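Local coordinates for acyl-CoA synthetase (AMP-forming)/AMP-acid ligase II-like protein (Dyadobacter fermentans, PDB 4GS5) that probably acts as an ATP-dependent acyl-CoA ligase of the AMP-forming family, perhaps activating medium-chain fatty acids, at residues Y28-K33 with F41-S46; D263-R268 with S318-Y323. All coordinates share one frame; numbering follows the deposited sequence.

Interaction 1 (Y28-K33 with F41-S46). With EDO (1,2-ethanediol), chain U.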
loop_
_atom_site.group_PDB
_atom_site.type_symbol
_atom_site.label_atom_id
_atom_site.label_comp_id
_atom_site.label_asym_id
_atom_site.label_seq_id
_atom_site.Cartn_x
_atom_site.Cartn_y
_atom_site.Cartn_z
ATOM N N TYR A 28 -24.477 9.102 11.269
ATOM C CA TYR A 28 -25.598 10.002 11.058
ATOM C C TYR A 28 -25.136 11.463 11.114
ATOM O O TYR A 28 -25.486 12.264 10.242
ATOM C CB TYR A 28 -26.692 9.718 12.078
ATOM C CG TYR A 28 -27.877 10.648 11.976
ATOM C CD1 TYR A 28 -28.933 10.383 11.101
ATOM C CD2 TYR A 28 -27.937 11.798 12.748
ATOM C CE1 TYR A 28 -30.019 11.242 11.013
ATOM C CE2 TYR A 28 -29.017 12.659 12.670
ATOM C CZ TYR A 28 -30.052 12.377 11.807
ATOM O OH TYR A 28 -31.114 13.248 11.742
ATOM N N ASP A 29 -24.328 11.795 12.117
ATOM C CA ASP A 29 -23.799 13.153 12.272
ATOM C C ASP A 29 -22.978 13.616 11.074
ATOM O O ASP A 29 -23.147 14.734 10.569
ATOM C CB ASP A 29 -22.965 13.274 13.554
ATOM C CG ASP A 29 -23.818 13.210 14.811
ATOM O OD1 ASP A 29 -25.059 13.247 14.677
ATOM O OD2 ASP A 29 -23.248 13.129 15.924
ATOM N N PHE A 30 -22.075 12.755 10.618
ATOM C CA PHE A 30 -21.315 13.082 9.437
ATOM C C PHE A 30 -22.245 13.311 8.255
ATOM O O PHE A 30 -22.121 14.309 7.545
ATOM C CB PHE A 30 -20.303 11.985 9.084
ATOM C CG PHE A 30 -19.619 12.226 7.780
ATOM C CD1 PHE A 30 -18.502 13.037 7.713
ATOM C CD2 PHE A 30 -20.111 11.670 6.613
ATOM C CE1 PHE A 30 -17.871 13.272 6.503
ATOM C CE2 PHE A 30 -19.503 11.909 5.408
ATOM C CZ PHE A 30 -18.377 12.707 5.350
HETATM N N MSE A 31 -23.179 12.390 8.039
HETATM C CA MSE A 31 -24.088 12.520 6.901
HETATM C C MSE A 31 -24.917 13.802 6.953
HETATM O O MSE A 31 -25.052 14.512 5.947
HETATM C CB MSE A 31 -24.986 11.295 6.788
HETATM C CG MSE A 31 -24.203 10.054 6.432
HETATM SE SE MSE A 31 -25.269 8.456 6.585
HETATM C CE MSE A 31 -26.232 8.586 4.893
ATOM N N GLU A 32 -25.465 14.097 8.131
ATOM C CA GLU A 32 -26.222 15.324 8.300
ATOM C C GLU A 32 -25.347 16.503 7.890
ATOM O O GLU A 32 -25.794 17.388 7.164
ATOM C CB GLU A 32 -26.698 15.461 9.743
ATOM C CG GLU A 32 -27.872 14.544 10.078
ATOM C CD GLU A 32 -29.215 15.085 9.579
ATOM O OE1 GLU A 32 -29.786 15.976 10.256
ATOM O OE2 GLU A 32 -29.698 14.618 8.517
ATOM N N LYS A 33 -24.088 16.502 8.322
ATOM C CA LYS A 33 -23.186 17.597 7.972
ATOM C C LYS A 33 -22.895 17.651 6.464
ATOM O O LYS A 33 -22.892 18.732 5.862
ATOM C CB LYS A 33 -21.881 17.542 8.782
ATOM C CG LYS A 33 -21.016 18.782 8.575
ATOM C CD LYS A 33 -19.692 18.744 9.332
ATOM C CE LYS A 33 -18.879 20.001 9.003
ATOM N NZ LYS A 33 -17.500 20.003 9.570
ATOM N N PHE A 41 -14.266 19.327 6.347
ATOM C CA PHE A 41 -14.541 18.316 7.355
ATOM C C PHE A 41 -13.276 17.958 8.107
ATOM O O PHE A 41 -12.208 17.806 7.516
ATOM C CB PHE A 41 -15.126 17.049 6.716
ATOM C CG PHE A 41 -16.353 17.308 5.894
ATOM C CD1 PHE A 41 -17.616 17.129 6.433
ATOM C CD2 PHE A 41 -16.243 17.752 4.584
ATOM C CE1 PHE A 41 -18.751 17.388 5.681
ATOM C CE2 PHE A 41 -17.376 18.017 3.830
ATOM C CZ PHE A 41 -18.631 17.836 4.381
ATOM N N VAL A 42 -13.419 17.830 9.419
ATOM C CA VAL A 42 -12.364 17.318 10.276
ATOM C C VAL A 42 -12.658 15.853 10.571
ATOM O O VAL A 42 -13.553 15.549 11.362
ATOM C CB VAL A 42 -12.291 18.102 11.616
ATOM C CG1 VAL A 42 -11.176 17.552 12.478
ATOM C CG2 VAL A 42 -12.080 19.589 11.352
ATOM N N LEU A 43 -11.924 14.952 9.919
ATOM C CA LEU A 43 -12.055 13.525 10.177
ATOM C C LEU A 43 -10.822 13.014 10.955
ATOM O O LEU A 43 -9.980 13.807 11.385
ATOM C CB LEU A 43 -12.237 12.758 8.870
ATOM C CG LEU A 43 -13.172 13.431 7.859
ATOM C CD1 LEU A 43 -13.515 12.480 6.715
ATOM C CD2 LEU A 43 -14.442 13.955 8.532
ATOM N N HIS A 44 -10.720 11.703 11.146
ATOM C CA HIS A 44 -9.636 11.136 11.959
ATOM C C HIS A 44 -8.868 10.039 11.242
ATOM O O HIS A 44 -9.423 9.308 10.426
ATOM C CB HIS A 44 -10.180 10.555 13.268
ATOM C CG HIS A 44 -10.657 11.585 14.241
ATOM N ND1 HIS A 44 -11.991 11.896 14.399
ATOM C CD2 HIS A 44 -9.982 12.368 15.114
ATOM C CE1 HIS A 44 -12.115 12.827 15.325
ATOM N NE2 HIS A 44 -10.910 13.132 15.776
ATOM N N THR A 45 -7.586 9.915 11.566
ATOM C CA THR A 45 -6.758 8.826 11.054
ATOM C C THR A 45 -5.794 8.409 12.178
ATOM O O THR A 45 -5.778 9.031 13.236
ATOM C CB THR A 45 -5.988 9.242 9.763
ATOM O OG1 THR A 45 -5.333 8.104 9.188
ATOM C CG2 THR A 45 -4.958 10.315 10.056
ATOM N N SER A 46 -5.019 7.351 11.971
ATOM C CA SER A 46 -4.020 6.947 12.964
ATOM C C SER A 46 -2.709 7.707 12.736
ATOM O O SER A 46 -2.256 7.811 11.606
ATOM C CB SER A 46 -3.758 5.441 12.879
ATOM O OG SER A 46 -4.833 4.697 13.428
HETATM C C1 EDO U . -16.804 16.591 10.183
HETATM O O1 EDO U . -16.085 17.760 10.621
HETATM C C2 EDO U . -17.234 15.778 11.396
HETATM O O2 EDO U . -18.430 15.062 11.120
#

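Interaction 2 (D263-R268 with S318-Y323)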
loop_
_atom_site.group_PDB
_atom_site.type_symbol
_atom_site.label_atom_id
_atom_site.label_comp_id
_atom_site.label_asym_id
_atom_site.label_seq_id
_atom_site.Cartn_x
_atom_site.Cartn_y
_atom_site.Cartn_z
ATOM N N ASP A 263 19.459 -4.709 -0.010
ATOM C CA ASP A 263 19.316 -5.519 1.196
ATOM C C ASP A 263 19.128 -6.998 0.851
ATOM O O ASP A 263 19.484 -7.871 1.638
ATOM C CB ASP A 263 18.217 -4.988 2.140
ATOM C CG ASP A 263 16.804 -5.319 1.673
ATOM O OD1 ASP A 263 16.064 -5.986 2.431
ATOM O OD2 ASP A 263 16.415 -4.890 0.564
ATOM N N GLN A 264 18.600 -7.280 -0.336
ATOM C CA GLN A 264 18.454 -8.676 -0.762
ATOM C C GLN A 264 19.800 -9.281 -1.109
ATOM O O GLN A 264 20.097 -10.416 -0.740
ATOM C CB GLN A 264 17.494 -8.809 -1.944
ATOM C CG GLN A 264 16.053 -8.537 -1.575
ATOM C CD GLN A 264 15.104 -8.750 -2.738
ATOM O OE1 GLN A 264 15.516 -9.130 -3.840
ATOM N NE2 GLN A 264 13.816 -8.503 -2.496
ATOM N N ILE A 265 20.617 -8.534 -1.836
ATOM C CA ILE A 265 21.945 -9.045 -2.149
ATOM C C ILE A 265 22.758 -9.167 -0.854
ATOM O O ILE A 265 23.532 -10.115 -0.686
ATOM C CB ILE A 265 22.668 -8.222 -3.261
ATOM C CG1 ILE A 265 23.899 -8.978 -3.743
ATOM C CG2 ILE A 265 23.038 -6.827 -2.799
ATOM C CD1 ILE A 265 23.534 -10.229 -4.526
ATOM N N ASP A 266 22.537 -8.239 0.083
ATOM C CA ASP A 266 23.212 -8.290 1.381
ATOM C C ASP A 266 22.892 -9.598 2.112
ATOM O O ASP A 266 23.788 -10.225 2.684
ATOM C CB ASP A 266 22.814 -7.103 2.260
ATOM C CG ASP A 266 23.733 -5.909 2.089
ATOM O OD1 ASP A 266 24.761 -6.038 1.391
ATOM O OD2 ASP A 266 23.440 -4.840 2.672
ATOM N N GLN A 267 21.621 -10.009 2.089
ATOM C CA GLN A 267 21.203 -11.237 2.774
ATOM C C GLN A 267 21.897 -12.445 2.163
ATOM O O GLN A 267 22.310 -13.354 2.872
ATOM C CB GLN A 267 19.677 -11.442 2.728
ATOM C CG GLN A 267 18.853 -10.314 3.359
ATOM C CD GLN A 267 17.344 -10.566 3.291
ATOM O OE1 GLN A 267 16.890 -11.551 2.702
ATOM N NE2 GLN A 267 16.564 -9.673 3.902
ATOM N N ARG A 268 22.014 -12.451 0.842
ATOM C CA ARG A 268 22.723 -13.519 0.131
ATOM C C ARG A 268 24.214 -13.595 0.468
ATOM O O ARG A 268 24.767 -14.680 0.647
ATOM C CB ARG A 268 22.522 -13.383 -1.380
ATOM C CG ARG A 268 21.152 -13.852 -1.818
ATOM C CD ARG A 268 20.824 -13.495 -3.259
ATOM N NE ARG A 268 19.402 -13.704 -3.527
ATOM C CZ ARG A 268 18.857 -14.889 -3.778
ATOM N NH1 ARG A 268 19.617 -15.978 -3.803
ATOM N NH2 ARG A 268 17.550 -14.988 -4.001
ATOM N N SER A 318 30.025 -18.114 -6.598
ATOM C CA SER A 318 29.371 -19.402 -6.836
ATOM C C SER A 318 27.898 -19.398 -6.444
ATOM O O SER A 318 27.149 -20.322 -6.784
ATOM C CB SER A 318 30.089 -20.514 -6.067
ATOM O OG SER A 318 31.386 -20.743 -6.589
ATOM N N ARG A 319 27.494 -18.365 -5.712
ATOM C CA ARG A 319 26.145 -18.283 -5.158
ATOM C C ARG A 319 25.231 -17.324 -5.933
ATOM O O ARG A 319 24.004 -17.357 -5.773
ATOM C CB ARG A 319 26.220 -17.863 -3.687
ATOM C CG ARG A 319 24.902 -17.983 -2.939
ATOM C CD ARG A 319 24.964 -17.315 -1.569
ATOM N NE ARG A 319 23.635 -17.143 -0.988
ATOM C CZ ARG A 319 23.063 -18.012 -0.161
ATOM N NH1 ARG A 319 23.710 -19.122 0.192
ATOM N NH2 ARG A 319 21.846 -17.768 0.317
ATOM N N VAL A 320 25.826 -16.459 -6.757
ATOM C CA VAL A 320 25.052 -15.455 -7.491
ATOM C C VAL A 320 25.550 -15.343 -8.926
ATOM O O VAL A 320 26.680 -15.697 -9.225
ATOM C CB VAL A 320 25.136 -14.054 -6.835
ATOM C CG1 VAL A 320 24.819 -14.121 -5.333
ATOM C CG2 VAL A 320 26.502 -13.430 -7.081
ATOM N N SER A 321 24.686 -14.861 -9.812
ATOM C CA SER A 321 25.076 -14.560 -11.177
ATOM C C SER A 321 26.200 -13.523 -11.223
ATOM O O SER A 321 26.298 -12.640 -10.364
ATOM C CB SER A 321 23.870 -14.037 -11.968
ATOM O OG SER A 321 24.314 -13.473 -13.190
ATOM N N THR A 322 27.040 -13.617 -12.244
ATOM C CA THR A 322 28.059 -12.600 -12.451
ATOM C C THR A 322 27.425 -11.206 -12.491
ATOM O O THR A 322 28.042 -10.227 -12.070
ATOM C CB THR A 322 28.899 -12.877 -13.735
ATOM O OG1 THR A 322 29.890 -11.859 -13.891
ATOM C CG2 THR A 322 28.009 -12.909 -14.981
ATOM N N TYR A 323 26.193 -11.107 -12.983
ATOM C CA TYR A 323 25.550 -9.801 -13.080
ATOM C C TYR A 323 25.173 -9.214 -11.706
ATOM O O TYR A 323 24.986 -7.995 -11.591
ATOM C CB TYR A 323 24.312 -9.858 -13.981
ATOM C CG TYR A 323 24.621 -10.231 -15.407
ATOM C CD1 TYR A 323 25.192 -9.310 -16.276
ATOM C CD2 TYR A 323 24.367 -11.515 -15.881
ATOM C CE1 TYR A 323 25.487 -9.656 -17.585
ATOM C CE2 TYR A 323 24.653 -11.866 -17.188
ATOM C CZ TYR A 323 25.208 -10.936 -18.034
ATOM O OH TYR A 323 25.505 -11.280 -19.343
#

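Interaction 1 (Y28-K33 with F41-S46)
Helix 22-36 packs here on the first strand of the hairpin 40-46/52-58, whose connecting turn has the Ser/Thr/Gly-rich sequence of the phosphate-binding P-loop in AMP-forming ligases, and Phe30 and Lys33 meet Phe41 and Leu43. The helix and strand segments run nearly antiparallel, at 155°, their axes 11.0 Å apart, and side chains and a bound diol bridge the gap. Phe30 comes in by one ring corner: CE1 is 3.9 Å from Phe41 CD1 and 4.0 Å from Leu43 CD2, touching the two in directions roughly at right angles to each other. The two phenyl planes are inclined at 45°, with centroids 5.5 Å apart. Lys33 puts its CG anti to the backbone N (chi1 -172°) and stays extended, so its methylenes run antiparallel to the Phe41 side chain, CD lying 3.9 Å from Phe41 CD1. That path delivers the ammonium to a molecule of 1,2-ethanediol, probably from the crystallisation solution. Its O1 accepts from Lys33 NZ at 2.9 Å and from the backbone N of Val42, also at 2.9 Å, the latter bond fairly straight; a return bond to Val42 O is weak. Lys33 NZ also donates to Glu40 O, so helix and strand are joined both directly and through the diol. Trp34 meets Phe41 from the same helix. Helix 90-102 adds Val97 and Met100 against Phe30 and Leu93 against Leu43, and strand 52-58 pairs with the strand through Phe41–Val57 and Leu43–Ile55 backbone bonds.

Interaction 2 (D263-R268 with S318-Y323)
Ile265 and Val320 supply the apolar part of this contact, crossing at about a right angle with Ile265 CD1 4.2 Å from Val320 CG1. Arg268, about a turn past Ile265, has the extended side chain of Arg319 laid beside its backbone carbonyl. Arg319 NE comes within 3.2 Å of Arg268 O, but the angle is too poor for a hydrogen bond; NE also sits 3.9 Å from Arg268 CB. The reach comes from the first torsion of Arg319, which sets CG opposite the backbone N (chi1 -170°), with the chain straight out to NE. Arg268 NH1 and Arg319 NH2 stay 5.0 Å apart, and these like charges may repel mildly, though both residues are solvent-exposed. Beyond Val320 the chain turns: Ser321 OG accepts from Tyr323 N at 3.0 Å, an ST turn that shapes the exit from helix 306-319. All this is packing inside what is probably the C-terminal domain of an AMP-forming ligase. Farther out, Asp266 OD1 takes the N-H of Cys284, fixing helix 262-276 to strand 282-289, and Ile265 also packs on Cys284. Arg319 continues across helix 262-276 to Ala271 and Val272, so the end of helix 306-319 lies beside that helix, which itself rests on the strand.

The two contacts lie on opposite sides of the chain's centre, their own centres 50 Å apart and their nearest atoms about 25 Å apart, so neither touches the other. Interaction 1 belongs to the N-terminal part of the molecule, beside the hairpin whose turn, as in relatives, would meet the phosphates of ATP; its bound diol is probably a crystallisation additive rather than a substrate. Interaction 2 joins helix 262-276 to the end of helix 306-319 and the loop that follows, in what is probably the small C-terminal domain, which in this family rotates against the larger one between the adenylation and thioester-forming steps. Each therefore packs a helix within its own part of the fold, and neither bridges the two parts.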